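Local coordinates for HIAXHD3 (Humicola insolens, PDB 3ZXK), which hydrolyses alpha-L-arabinofuranosides, probably side chains of xylan, as a family 43 glycoside hydrolase whose active site was engineered to add endo-xylanase activity, at residues F8-L13 with I274-P279; L20-V25 with G251-P256; F29-S34 with P43-Y48; D49-T54 with Y302-R307; M266-G271 with I465-G470. One frame throughout, in Å; residues are numbered along the deposited sequence.

Interaction 1. Residues F8-L13 with I274-P279; sequences FTNPVL and IPVVAP
The Phe-8 ring and the Asn-10 carboxamide both converge on Val-277. The phenyl group presents its edge: Val-277 O lies near the ring plane, 3.7 Å from Phe-8 CZ, and Asn-10 OD1 sits at the same rim. The amide reads both polar atoms of one residue. Val-277 N donates to Asn-10 OD1 at 2.8 Å, tilted from the carbonyl plane, and Asn-10 ND2 donates to Val-277 O at 3.0 Å, almost within the amide plane. After the cis bond before Pro-11, Val-12 N reaches Pro-275 O at 3.1 Å. Beside it, Val-12 CG1 meets Val-277 CG2 at 3.6 Å and roughly a right angle, while Pro-11 CG rests on Ile-274 CD1 at 3.7 Å. The N-terminal chain is thereby laid along the third strand of the last propeller blade. With a donor and an acceptor matched on one residue, and ND2 also bonded to Gly-299 O, the rotation of the Asn-10 amide is fixed.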
# COMPACT_ATOMS: atom_id res chain seq x y z
N PHE A 8 -16.68 16.25 -4.36
CA PHE A 8 -15.35 15.70 -4.58
C PHE A 8 -15.31 14.93 -5.90
O PHE A 8 -16.36 14.54 -6.44
CB PHE A 8 -14.93 14.75 -3.46
CG PHE A 8 -15.65 13.44 -3.49
CD1 PHE A 8 -16.91 13.32 -2.89
CD2 PHE A 8 -15.08 12.31 -4.10
CE1 PHE A 8 -17.60 12.10 -2.92
CE2 PHE A 8 -15.76 11.09 -4.12
CZ PHE A 8 -17.01 10.98 -3.52
N THR A 9 -14.10 14.73 -6.41
CA THR A 9 -13.86 13.96 -7.62
C THR A 9 -13.14 12.64 -7.31
O THR A 9 -12.30 12.55 -6.41
CB THR A 9 -13.09 14.78 -8.67
OG1 THR A 9 -11.81 15.14 -8.15
CG2 THR A 9 -13.87 16.04 -9.03
N ASN A 10 -13.50 11.61 -8.06
CA ASN A 10 -12.81 10.31 -8.00
C ASN A 10 -11.62 10.28 -8.99
O ASN A 10 -11.70 10.91 -10.04
CB ASN A 10 -13.79 9.20 -8.36
CG ASN A 10 -14.66 8.80 -7.18
OD1 ASN A 10 -14.15 8.49 -6.10
ND2 ASN A 10 -15.97 8.77 -7.38
N PRO A 11 -10.51 9.58 -8.65
CA PRO A 11 -10.29 8.83 -7.42
C PRO A 11 -10.01 9.75 -6.22
O PRO A 11 -9.56 10.90 -6.40
CB PRO A 11 -9.09 7.95 -7.75
CG PRO A 11 -8.30 8.80 -8.70
CD PRO A 11 -9.33 9.50 -9.55
N VAL A 12 -10.28 9.26 -5.02
CA VAL A 12 -10.06 10.10 -3.85
C VAL A 12 -8.58 10.18 -3.44
O VAL A 12 -8.16 11.18 -2.87
CB VAL A 12 -10.97 9.73 -2.67
CG1 VAL A 12 -12.42 9.88 -3.08
CG2 VAL A 12 -10.70 8.30 -2.17
N LEU A 13 -7.80 9.16 -3.78
CA LEU A 13 -6.38 9.14 -3.46
C LEU A 13 -5.73 8.40 -4.60
O LEU A 13 -6.06 7.24 -4.84
CB LEU A 13 -6.13 8.40 -2.14
CG LEU A 13 -4.66 8.23 -1.73
CD1 LEU A 13 -3.93 9.55 -1.54
CD2 LEU A 13 -4.54 7.36 -0.49
N ILE A 274 -6.28 1.90 -6.68
CA ILE A 274 -6.57 3.18 -6.07
C ILE A 274 -8.06 3.32 -5.70
O ILE A 274 -8.93 2.81 -6.40
CB ILE A 274 -6.07 4.36 -6.97
CG1 ILE A 274 -6.92 4.50 -8.24
CG2 ILE A 274 -4.58 4.17 -7.29
CD1 ILE A 274 -6.43 5.59 -9.17
N PRO A 275 -8.35 4.03 -4.60
CA PRO A 275 -9.73 4.04 -4.13
C PRO A 275 -10.65 5.05 -4.82
O PRO A 275 -10.24 6.17 -5.15
CB PRO A 275 -9.60 4.43 -2.64
CG PRO A 275 -8.32 5.22 -2.57
CD PRO A 275 -7.41 4.61 -3.62
N VAL A 276 -11.90 4.61 -5.00
CA VAL A 276 -12.99 5.46 -5.52
C VAL A 276 -14.17 5.32 -4.55
O VAL A 276 -14.33 4.28 -3.90
CB VAL A 276 -13.40 5.05 -6.97
CG1 VAL A 276 -12.24 5.33 -7.93
CG2 VAL A 276 -13.76 3.58 -7.04
N VAL A 277 -14.99 6.37 -4.46
CA VAL A 277 -16.08 6.46 -3.47
C VAL A 277 -17.40 6.79 -4.18
O VAL A 277 -17.44 7.64 -5.07
CB VAL A 277 -15.77 7.53 -2.40
CG1 VAL A 277 -16.87 7.59 -1.35
CG2 VAL A 277 -14.45 7.20 -1.70
N ALA A 278 -18.45 6.06 -3.82
CA ALA A 278 -19.84 6.40 -4.22
C ALA A 278 -20.81 6.36 -3.03
O ALA A 278 -20.64 5.58 -2.12
CB ALA A 278 -20.32 5.47 -5.32
N PRO A 279 -21.86 7.18 -3.06
CA PRO A 279 -22.90 7.02 -2.05
C PRO A 279 -23.71 5.73 -2.24
O PRO A 279 -23.82 5.20 -3.37
CB PRO A 279 -23.82 8.23 -2.28
CG PRO A 279 -23.16 9.05 -3.34
CD PRO A 279 -22.25 8.13 -4.11

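Interaction 2. Residues L20-V25 with G251-P256; sequences LEVFRV and GIVDAP
Arg-24 of strand 21-25 reaches across to Asp-254 where the first and last blades of the five-bladed beta-propeller typical of family 43 meet. The two strands, the first of their respective blades, run nearly parallel, 11° apart, with axes 6.1 Å from each other at closest approach. Following the arginine outward, CB lies near Asp-254 O and Val-253 CG2, and CG, anti to the backbone N, continues the chain past Asp-254 O. Arg-24 CD comes within 3.2 Å of Asp-254 O and also packs on Pro-256 CD. A bend at chi3 (61°) then brings the guanidinium edge against Asp-254 with two nitrogens, side-on: Arg-24 NE gives a hydrogen bond to Asp-254 O at 2.8 Å, and NH2 forms a salt bridge to the carboxylate. The guanidinium and carboxylate planes stand 74° apart, and Pro-256 CA lies over the centre of one guanidinium face. NH1 turns back to Gly-26 O. Two residues back, Val-22, in one of its two conformers, sets CG2 near Val-253 CG1. Between the backbones, water takes the place of direct pairing: one molecule donates to both Val-22 O and Ile-252 O at 2.8 Å each, and another accepts from Arg-24 N while donating to Asp-254 OD1. The salt bridge itself is short, Arg-24 NH2 to Asp-254 OD2 at 2.6 Å, with the oxygen approached from above the carboxylate plane.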
# COMPACT_ATOMS: atom_id res chain seq x y z
N LEU A 20 -8.59 -2.56 0.51
CA LEU A 20 -8.92 -1.65 1.59
C LEU A 20 -10.00 -2.18 2.51
O LEU A 20 -10.91 -2.90 2.07
CB LEU A 20 -9.27 -0.26 1.02
CG LEU A 20 -10.59 -0.13 0.25
CD1 LEU A 20 -11.72 0.30 1.19
CD2 LEU A 20 -10.44 0.85 -0.91
N GLU A 21 -9.85 -1.84 3.79
CA GLU A 21 -10.91 -1.95 4.81
C GLU A 21 -11.15 -0.53 5.29
O GLU A 21 -10.18 0.16 5.56
CB GLU A 21 -10.41 -2.80 6.01
CG GLU A 21 -11.33 -2.79 7.26
CD GLU A 21 -12.34 -3.92 7.29
OE1 GLU A 21 -11.95 -5.11 7.17
OE2 GLU A 21 -13.54 -3.63 7.44
N VAL A 22 -12.41 -0.08 5.38
CA VAL A 22 -12.71 1.26 5.90
C VAL A 22 -13.71 1.18 7.04
O VAL A 22 -14.64 0.36 7.01
CB VAL A 22 -13.30 2.24 4.84
CG1 VAL A 22 -12.23 2.91 3.98
CG2 VAL A 22 -14.41 1.58 4.01
N PHE A 23 -13.53 2.02 8.05
CA PHE A 23 -14.50 2.09 9.15
C PHE A 23 -14.43 3.46 9.78
O PHE A 23 -13.51 4.22 9.49
CB PHE A 23 -14.29 0.96 10.19
CG PHE A 23 -12.93 0.97 10.84
CD1 PHE A 23 -11.86 0.30 10.28
CD2 PHE A 23 -12.72 1.68 12.01
CE1 PHE A 23 -10.60 0.33 10.87
CE2 PHE A 23 -11.47 1.69 12.62
CZ PHE A 23 -10.41 1.00 12.07
N ARG A 24 -15.41 3.77 10.62
CA ARG A 24 -15.46 5.08 11.26
C ARG A 24 -15.39 4.92 12.76
O ARG A 24 -16.01 4.01 13.33
CB ARG A 24 -16.78 5.78 10.91
CG ARG A 24 -16.91 7.15 11.52
CD ARG A 24 -18.13 7.90 11.02
NE ARG A 24 -19.39 7.22 11.34
CZ ARG A 24 -20.05 7.36 12.48
NH1 ARG A 24 -19.59 8.15 13.45
NH2 ARG A 24 -21.19 6.72 12.66
N VAL A 25 -14.61 5.80 13.40
CA VAL A 25 -14.69 5.98 14.86
C VAL A 25 -15.01 7.44 15.10
O VAL A 25 -14.18 8.31 14.83
CB VAL A 25 -13.36 5.64 15.56
CG1 VAL A 25 -13.55 5.71 17.08
CG2 VAL A 25 -12.87 4.26 15.13
N GLY A 251 -15.00 -1.80 0.75
CA GLY A 251 -15.98 -1.99 1.81
C GLY A 251 -16.89 -0.80 1.93
O GLY A 251 -16.78 0.18 1.19
N ILE A 252 -17.81 -0.90 2.88
CA ILE A 252 -18.80 0.16 3.07
C ILE A 252 -18.65 0.76 4.46
O ILE A 252 -18.17 0.10 5.38
CB ILE A 252 -20.24 -0.33 2.82
CG1 ILE A 252 -20.63 -1.47 3.77
CG2 ILE A 252 -20.39 -0.74 1.34
CD1 ILE A 252 -22.12 -1.78 3.77
N VAL A 253 -19.08 2.02 4.61
CA VAL A 253 -18.85 2.74 5.85
C VAL A 253 -19.91 3.84 5.99
O VAL A 253 -20.36 4.40 4.98
CB VAL A 253 -17.42 3.30 5.94
CG1 VAL A 253 -17.11 4.31 4.80
CG2 VAL A 253 -17.19 3.94 7.30
N ASP A 254 -20.30 4.10 7.23
CA ASP A 254 -21.30 5.10 7.55
C ASP A 254 -20.61 6.41 7.92
O ASP A 254 -19.61 6.40 8.65
CB ASP A 254 -22.19 4.65 8.73
CG ASP A 254 -21.39 4.21 9.99
OD1 ASP A 254 -20.52 3.29 9.89
OD2 ASP A 254 -21.69 4.69 11.10
N ALA A 255 -21.12 7.52 7.41
CA ALA A 255 -20.66 8.84 7.85
C ALA A 255 -21.41 9.24 9.13
O ALA A 255 -22.41 8.61 9.51
CB ALA A 255 -20.86 9.88 6.75
N PRO A 256 -20.92 10.28 9.83
CA PRO A 256 -21.63 10.69 11.05
C PRO A 256 -23.11 11.04 10.83
O PRO A 256 -23.90 10.87 11.76
CB PRO A 256 -20.83 11.92 11.51
CG PRO A 256 -19.46 11.66 11.00
CD PRO A 256 -19.67 11.04 9.65
O HOH W 1 -17.26 0.35 8.03
O HOH W 2 -17.71 2.08 10.74

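Interaction 3. Residues F29-S34 with P43-Y48; sequences FYYSSS and PVLKSY
Lys-46, the cross-strand neighbour of Tyr-30 on the same face of the sheet, has its NZ gripped from several directions: it forms salt bridges with Glu-123 and Glu-314, and donates hydrogen bonds to Tyr-48 OH at 3.1 Å and to a water that in turn donates to Tyr-30 OH. Tyr-48 OH is also bonded to Glu-123 OE2, and Tyr-30 OH to Gly-122 O. Tyr-30 and Lys-46 belong to the two middle strands of the first propeller blade, an antiparallel pair in which Phe-29/Ser-47 and Tyr-31/Leu-45 are hydrogen-bonded pairs and Tyr-30/Lys-46 and Ser-32/Val-44 non-hydrogen-bonded pairs. Phe-29 N meets Ser-47 O at 2.8 Å, Leu-45 N meets Tyr-31 O at 2.8 Å, and Ser-33 N carries the pairing on to Pro-43 O at 3.2 Å. On the sheet face that carries Tyr-30, its CD1 touches Val-44 CG1 at 3.8 Å. The other face bears Phe-29, whose ring edge points at the Ser-47 and Tyr-48 carbonyls, and Tyr-31, whose hydroxyl is bonded to His-17 O. With CG of Tyr-31 anti to the backbone N (chi1 178°), its ring receives a CH-pi contact, Leu-45 CD1 sitting 4.0 Å from the ring centroid and 19° off the normal.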
# COMPACT_ATOMS: atom_id res chain seq x y z
N PHE A 29 -12.48 8.66 9.87
CA PHE A 29 -12.50 7.42 9.08
C PHE A 29 -11.08 6.87 9.00
O PHE A 29 -10.11 7.63 8.83
CB PHE A 29 -12.95 7.69 7.65
CG PHE A 29 -14.31 8.30 7.54
CD1 PHE A 29 -15.46 7.48 7.50
CD2 PHE A 29 -14.48 9.69 7.43
CE1 PHE A 29 -16.73 8.03 7.38
CE2 PHE A 29 -15.77 10.24 7.31
CZ PHE A 29 -16.89 9.40 7.28
N TYR A 30 -10.97 5.56 9.08
CA TYR A 30 -9.70 4.84 8.98
C TYR A 30 -9.75 3.85 7.83
O TYR A 30 -10.79 3.30 7.54
CB TYR A 30 -9.36 4.12 10.29
CG TYR A 30 -9.01 5.08 11.40
CD1 TYR A 30 -7.77 5.72 11.43
CD2 TYR A 30 -9.94 5.37 12.39
CE1 TYR A 30 -7.47 6.62 12.44
CE2 TYR A 30 -9.65 6.26 13.41
CZ TYR A 30 -8.41 6.85 13.43
OH TYR A 30 -8.10 7.75 14.41
N TYR A 31 -8.61 3.65 7.18
CA TYR A 31 -8.50 2.85 5.93
C TYR A 31 -7.24 2.04 6.11
O TYR A 31 -6.18 2.60 6.41
CB TYR A 31 -8.31 3.86 4.80
CG TYR A 31 -8.12 3.41 3.37
CD1 TYR A 31 -7.11 2.51 3.00
CD2 TYR A 31 -8.91 3.97 2.37
CE1 TYR A 31 -6.90 2.18 1.66
CE2 TYR A 31 -8.71 3.63 1.04
CZ TYR A 31 -7.71 2.75 0.69
OH TYR A 31 -7.60 2.49 -0.66
N SER A 32 -7.37 0.73 5.96
CA SER A 32 -6.26 -0.21 6.07
C SER A 32 -6.01 -0.88 4.72
O SER A 32 -6.96 -1.31 4.08
CB SER A 32 -6.59 -1.24 7.15
OG SER A 32 -5.61 -2.26 7.24
N SER A 33 -4.74 -1.01 4.31
CA SER A 33 -4.39 -1.57 2.99
C SER A 33 -3.33 -2.67 3.06
O SER A 33 -2.72 -2.92 4.13
CB SER A 33 -4.00 -0.47 1.98
OG SER A 33 -2.78 0.15 2.34
N SER A 34 -3.10 -3.32 1.91
CA SER A 34 -2.17 -4.45 1.83
C SER A 34 -0.86 -4.10 1.16
O SER A 34 -0.80 -3.28 0.21
CB SER A 34 -2.82 -5.57 1.04
OG SER A 34 -4.03 -5.91 1.65
N PRO A 43 -0.47 -0.33 6.09
CA PRO A 43 -0.66 1.09 6.43
C PRO A 43 -2.09 1.36 6.88
O PRO A 43 -3.03 0.65 6.46
CB PRO A 43 -0.46 1.82 5.10
CG PRO A 43 -0.19 0.80 4.08
CD PRO A 43 -0.18 -0.55 4.66
N VAL A 44 -2.21 2.37 7.73
CA VAL A 44 -3.50 2.94 8.13
C VAL A 44 -3.51 4.40 7.68
O VAL A 44 -2.58 5.16 8.01
CB VAL A 44 -3.73 2.89 9.65
CG1 VAL A 44 -5.10 3.44 10.03
CG2 VAL A 44 -3.63 1.46 10.17
N LEU A 45 -4.55 4.77 6.94
CA LEU A 45 -4.80 6.15 6.55
C LEU A 45 -5.97 6.70 7.32
O LEU A 45 -6.86 5.95 7.77
CB LEU A 45 -5.07 6.27 5.05
CG LEU A 45 -4.18 5.45 4.09
CD1 LEU A 45 -4.77 5.54 2.68
CD2 LEU A 45 -2.75 5.96 4.11
N LYS A 46 -5.98 8.02 7.47
CA LYS A 46 -7.00 8.72 8.22
C LYS A 46 -7.63 9.80 7.33
O LYS A 46 -6.93 10.44 6.52
CB LYS A 46 -6.32 9.36 9.42
CG LYS A 46 -7.05 10.48 10.08
CD LYS A 46 -6.22 11.10 11.19
CE LYS A 46 -7.13 12.03 11.98
NZ LYS A 46 -6.42 12.61 13.15
N SER A 47 -8.93 9.99 7.50
CA SER A 47 -9.69 11.05 6.83
C SER A 47 -10.83 11.56 7.69
O SER A 47 -11.35 10.83 8.50
CB SER A 47 -10.30 10.54 5.52
OG SER A 47 -10.91 11.62 4.84
N TYR A 48 -11.25 12.79 7.44
CA TYR A 48 -12.43 13.34 8.10
C TYR A 48 -13.64 13.35 7.16
O TYR A 48 -14.77 13.60 7.60
CB TYR A 48 -12.17 14.74 8.64
CG TYR A 48 -11.16 14.80 9.75
CD1 TYR A 48 -11.50 14.42 11.04
CD2 TYR A 48 -9.84 15.24 9.51
CE1 TYR A 48 -10.56 14.49 12.07
CE2 TYR A 48 -8.90 15.31 10.53
CZ TYR A 48 -9.27 14.92 11.81
OH TYR A 48 -8.35 14.99 12.83
O HOH W 3 -6.09 9.82 14.51
O HOH W 4 -3.68 -1.55 8.88

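Interaction 4. Residues D49-T54 with Y302-R307; sequences DLVHWT and YPIPVR
An Asx turn in the loop joining the last two strands of the first propeller blade packs here against the chain that leaves strand 301-303. Across the interface the contacts are van der Waals, mostly carbon on carbon: Val-51 CG2 sits in the angle between Ile-304 CD1, 3.7 Å away, and Pro-305 CD, 3.9 Å away, crossing both side chains at about a right angle. Pro-305 also lays its ring against the carbonyl of Asp-49, with CD 3.3 Å from Asp-49 O, and its CB meets Leu-50 CD1 at 4.1 Å. Val-306 CB comes up to Asp-49 CA. The Asp-49 carboxylate ties the loop together from within. Asp-49 OD1 accepts from Val-51 N and from His-52 N, each at 2.9 Å, the first from well above the carboxylate plane and the second on the syn side. OD2 uses its syn lone pair for His-52 ND1, 2.9 Å away and in the imidazole plane. A chi1 of 59° turns the acid back over the loop. These carboxylate bonds stay within the loop, whose Asp-49 N and His-52 O also bond to Ser-47 OG; the two segments meet by packing, with no hydrogen bond between them.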
# COMPACT_ATOMS: atom_id res chain seq x y z
N ASP A 49 -13.40 13.05 5.88
CA ASP A 49 -14.45 13.17 4.87
C ASP A 49 -14.51 12.07 3.81
O ASP A 49 -15.30 12.19 2.90
CB ASP A 49 -14.33 14.55 4.17
CG ASP A 49 -12.98 14.77 3.49
OD1 ASP A 49 -12.15 13.82 3.44
OD2 ASP A 49 -12.72 15.91 3.03
N LEU A 50 -13.72 11.00 3.98
CA LEU A 50 -13.57 9.91 3.00
C LEU A 50 -12.88 10.31 1.72
O LEU A 50 -12.69 9.47 0.82
CB LEU A 50 -14.90 9.20 2.67
CG LEU A 50 -15.57 8.38 3.76
CD1 LEU A 50 -16.95 7.93 3.31
CD2 LEU A 50 -14.71 7.19 4.10
N VAL A 51 -12.43 11.55 1.65
CA VAL A 51 -11.87 12.09 0.41
C VAL A 51 -10.39 12.46 0.53
O VAL A 51 -9.61 12.10 -0.33
CB VAL A 51 -12.70 13.29 -0.05
CG1 VAL A 51 -12.06 14.01 -1.23
CG2 VAL A 51 -14.11 12.83 -0.39
N HIS A 52 -10.02 13.18 1.58
CA HIS A 52 -8.63 13.58 1.77
C HIS A 52 -8.01 12.72 2.83
O HIS A 52 -8.40 12.79 4.01
CB HIS A 52 -8.59 15.05 2.16
CG HIS A 52 -9.25 15.96 1.16
ND1 HIS A 52 -10.51 16.43 1.30
CD2 HIS A 52 -8.78 16.46 -0.06
CE1 HIS A 52 -10.82 17.21 0.25
NE2 HIS A 52 -9.77 17.23 -0.58
N TRP A 53 -7.07 11.88 2.42
CA TRP A 53 -6.49 10.84 3.27
C TRP A 53 -5.05 11.17 3.57
O TRP A 53 -4.33 11.67 2.68
CB TRP A 53 -6.55 9.51 2.56
CG TRP A 53 -7.94 9.02 2.35
CD1 TRP A 53 -8.74 9.22 1.24
CD2 TRP A 53 -8.74 8.26 3.29
NE1 TRP A 53 -9.95 8.60 1.40
CE2 TRP A 53 -10.02 8.01 2.63
CE3 TRP A 53 -8.51 7.74 4.57
CZ2 TRP A 53 -11.03 7.28 3.26
CZ3 TRP A 53 -9.55 7.04 5.19
CH2 TRP A 53 -10.77 6.80 4.54
N THR A 54 -4.61 10.85 4.79
CA THR A 54 -3.24 11.06 5.27
C THR A 54 -2.81 9.76 5.96
O THR A 54 -3.58 9.23 6.77
CB THR A 54 -3.20 12.18 6.32
OG1 THR A 54 -3.65 13.41 5.73
CG2 THR A 54 -1.78 12.36 6.85
N TYR A 302 -19.26 13.46 -6.70
CA TYR A 302 -20.40 13.30 -5.82
C TYR A 302 -20.37 14.35 -4.71
O TYR A 302 -19.32 14.97 -4.47
CB TYR A 302 -20.33 11.92 -5.18
CG TYR A 302 -20.72 10.76 -6.06
CD1 TYR A 302 -22.06 10.54 -6.41
CD2 TYR A 302 -19.77 9.83 -6.45
CE1 TYR A 302 -22.42 9.44 -7.20
CE2 TYR A 302 -20.12 8.71 -7.22
CZ TYR A 302 -21.44 8.53 -7.59
OH TYR A 302 -21.81 7.42 -8.34
N PRO A 303 -21.50 14.54 -4.00
CA PRO A 303 -21.46 15.42 -2.82
C PRO A 303 -20.46 14.94 -1.77
O PRO A 303 -20.22 13.74 -1.60
CB PRO A 303 -22.88 15.33 -2.26
CG PRO A 303 -23.73 14.96 -3.46
CD PRO A 303 -22.86 14.02 -4.26
N ILE A 304 -19.88 15.88 -1.05
CA ILE A 304 -18.88 15.55 -0.05
C ILE A 304 -19.55 14.73 1.07
O ILE A 304 -20.62 15.07 1.53
CB ILE A 304 -18.16 16.84 0.46
CG1 ILE A 304 -16.86 16.48 1.18
CG2 ILE A 304 -19.11 17.72 1.27
CD1 ILE A 304 -15.75 16.06 0.25
N PRO A 305 -18.94 13.63 1.51
CA PRO A 305 -19.65 12.79 2.50
C PRO A 305 -19.81 13.44 3.87
O PRO A 305 -20.74 13.10 4.61
CB PRO A 305 -18.77 11.53 2.58
CG PRO A 305 -18.10 11.48 1.21
CD PRO A 305 -17.80 12.92 0.89
N VAL A 306 -18.91 14.35 4.21
CA VAL A 306 -19.00 15.10 5.46
C VAL A 306 -18.84 16.57 5.16
O VAL A 306 -17.87 16.95 4.50
CB VAL A 306 -17.94 14.63 6.50
CG1 VAL A 306 -17.93 15.51 7.75
CG2 VAL A 306 -18.23 13.19 6.89
N ARG A 307 -19.77 17.38 5.66
CA ARG A 307 -19.79 18.84 5.41
C ARG A 307 -19.04 19.54 6.52
O ARG A 307 -19.17 19.17 7.68
CB ARG A 307 -21.23 19.38 5.27
CG ARG A 307 -21.95 18.78 4.06
CD ARG A 307 -23.48 18.80 4.18
NE ARG A 307 -23.96 17.90 5.22
CZ ARG A 307 -24.13 16.59 5.08
NH1 ARG A 307 -23.85 15.97 3.94
NH2 ARG A 307 -24.59 15.90 6.11

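Interaction 5. Residues M266-G271 with I465-G470; sequences MDAYPG and ITPAFG. With AHR (alpha-L-arabinofuranose), chain C.
Phe-469, from the C-terminal domain, lays one face of its ring over Asp-267 CB and Tyr-269 CD2, beside the bound arabinofuranose. Phe-469 CE2 abuts Asp-267 CB at 3.6 Å, and Tyr-269 CD2 is offset toward the rim; the two rings are oblique, their planes 51° apart. Pro-270, after a cis bond, pushes CD into the notch by Thr-466 O, 3.6 Å away, and Ala-468 N. Ile-465 fills the hollow over the bare CA of Gly-271, its CB at 3.6 Å, and Ala-268 CB touches Pro-467 CG. Two polar links tie this surface together: Ala-468 N to Tyr-269 O, 2.8 Å and in the carbonyl plane, and a water donating to both Ala-268 O and Ile-465 O. Asp-267 accepts from sugar O3 at OD1 (2.6 Å) and from O5 at OD2 (2.7 Å); His-248 NE2 and Arg-273 NH1 also hydrogen-bond to the sugar. Phe-469 both backs the carbon side of Asp-267 and borders the sugar, so both domains contribute to the pocket.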
# COMPACT_ATOMS: atom_id res chain seq x y z
N MET A 266 -9.95 0.58 -8.01
CA MET A 266 -9.78 0.38 -9.44
C MET A 266 -8.43 -0.30 -9.70
O MET A 266 -7.46 -0.01 -8.97
CB MET A 266 -9.74 1.74 -10.15
CG MET A 266 -10.94 2.65 -9.93
SD MET A 266 -12.49 1.98 -10.59
CE MET A 266 -12.15 1.80 -12.34
N ASP A 267 -8.35 -1.10 -10.76
CA ASP A 267 -7.08 -1.66 -11.26
C ASP A 267 -6.32 -0.66 -12.16
O ASP A 267 -6.17 -0.86 -13.37
CB ASP A 267 -7.27 -3.03 -11.94
CG ASP A 267 -7.67 -4.14 -10.96
OD1 ASP A 267 -7.21 -4.10 -9.80
OD2 ASP A 267 -8.45 -5.05 -11.34
N ALA A 268 -5.84 0.43 -11.56
CA ALA A 268 -5.26 1.53 -12.30
C ALA A 268 -3.77 1.33 -12.59
O ALA A 268 -2.97 2.25 -12.39
CB ALA A 268 -5.50 2.83 -11.53
N TYR A 269 -3.40 0.13 -13.06
CA TYR A 269 -2.04 -0.17 -13.49
C TYR A 269 -1.69 0.75 -14.67
O TYR A 269 -2.58 1.05 -15.50
CB TYR A 269 -1.92 -1.64 -13.84
CG TYR A 269 -2.09 -2.48 -12.60
CD1 TYR A 269 -1.11 -2.50 -11.62
CD2 TYR A 269 -3.27 -3.20 -12.36
CE1 TYR A 269 -1.28 -3.23 -10.45
CE2 TYR A 269 -3.44 -3.93 -11.20
CZ TYR A 269 -2.43 -3.95 -10.24
OH TYR A 269 -2.60 -4.69 -9.07
N PRO A 270 -0.44 1.25 -14.74
CA PRO A 270 0.74 0.82 -13.96
C PRO A 270 0.93 1.49 -12.60
O PRO A 270 1.89 1.20 -11.91
CB PRO A 270 1.91 1.16 -14.89
CG PRO A 270 1.43 2.40 -15.57
CD PRO A 270 -0.03 2.10 -15.88
N GLY A 271 0.01 2.37 -12.20
CA GLY A 271 0.12 3.02 -10.91
C GLY A 271 -0.22 2.15 -9.71
O GLY A 271 0.29 2.39 -8.61
N ILE A 465 2.11 7.33 -14.66
CA ILE A 465 1.30 6.18 -14.25
C ILE A 465 -0.14 6.32 -14.72
O ILE A 465 -1.05 5.69 -14.16
CB ILE A 465 1.39 5.84 -12.73
CG1 ILE A 465 1.05 7.04 -11.82
CG2 ILE A 465 2.79 5.30 -12.43
CD1 ILE A 465 0.73 6.67 -10.37
N THR A 466 -0.37 7.14 -15.74
CA THR A 466 -1.72 7.24 -16.30
C THR A 466 -2.24 5.82 -16.62
O THR A 466 -1.52 5.06 -17.26
CB THR A 466 -1.72 8.08 -17.60
OG1 THR A 466 -1.17 9.37 -17.32
CG2 THR A 466 -3.14 8.25 -18.16
N PRO A 467 -3.43 5.44 -16.12
CA PRO A 467 -3.88 4.05 -16.28
C PRO A 467 -3.83 3.57 -17.73
O PRO A 467 -4.19 4.30 -18.67
CB PRO A 467 -5.29 4.07 -15.70
CG PRO A 467 -5.21 5.12 -14.66
CD PRO A 467 -4.35 6.19 -15.25
N ALA A 468 -3.38 2.33 -17.89
CA ALA A 468 -3.28 1.73 -19.23
C ALA A 468 -3.70 0.28 -19.18
O ALA A 468 -3.41 -0.49 -20.08
CB ALA A 468 -1.87 1.89 -19.80
N PHE A 469 -4.43 -0.09 -18.12
CA PHE A 469 -4.79 -1.48 -17.91
C PHE A 469 -5.77 -1.93 -19.00
O PHE A 469 -6.74 -1.24 -19.31
CB PHE A 469 -5.45 -1.62 -16.53
CG PHE A 469 -5.50 -3.02 -16.00
CD1 PHE A 469 -4.34 -3.80 -15.88
CD2 PHE A 469 -6.70 -3.53 -15.55
CE1 PHE A 469 -4.40 -5.09 -15.34
CE2 PHE A 469 -6.77 -4.81 -15.01
CZ PHE A 469 -5.62 -5.59 -14.90
N GLY A 470 -5.48 -3.08 -19.58
CA GLY A 470 -6.33 -3.64 -20.65
C GLY A 470 -6.06 -3.05 -22.03
O GLY A 470 -6.69 -3.46 -23.01
O5 AHR C . -7.35 -7.40 -12.04
C5 AHR C . -6.20 -7.45 -11.17
C4 AHR C . -6.52 -8.06 -9.80
O4 AHR C . -7.02 -9.39 -9.95
C3 AHR C . -7.63 -7.39 -8.99
O3 AHR C . -7.18 -6.25 -8.28
C2 AHR C . -8.07 -8.45 -8.02
O2 AHR C . -9.48 -8.37 -7.74
C1 AHR C . -7.76 -9.73 -8.77
O HOH W 5 -2.47 4.93 -11.95

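Interactions 2 and 3 share the first blade, their strands 21-25 and 28-32 being neighbours in it, but interaction 3 is backbone pairing within the blade, whereas interaction 2 crosses between blades through water and one ion pair at a partly exposed arginine. Interactions 1 and 4 meet where strand 7-9 pairs with 301-303: the first mixes amide and backbone hydrogen bonds with apolar packing, the second is van der Waals across its interface. Interaction 1 also adjoins interaction 5, since Ile-274 O bonds to Met-266 N between neighbouring strands. Interaction 3 has touching residues that are all buried, its centre about 10 Å from that of the chain. Interaction 5 alone joins two domains and touches sugar.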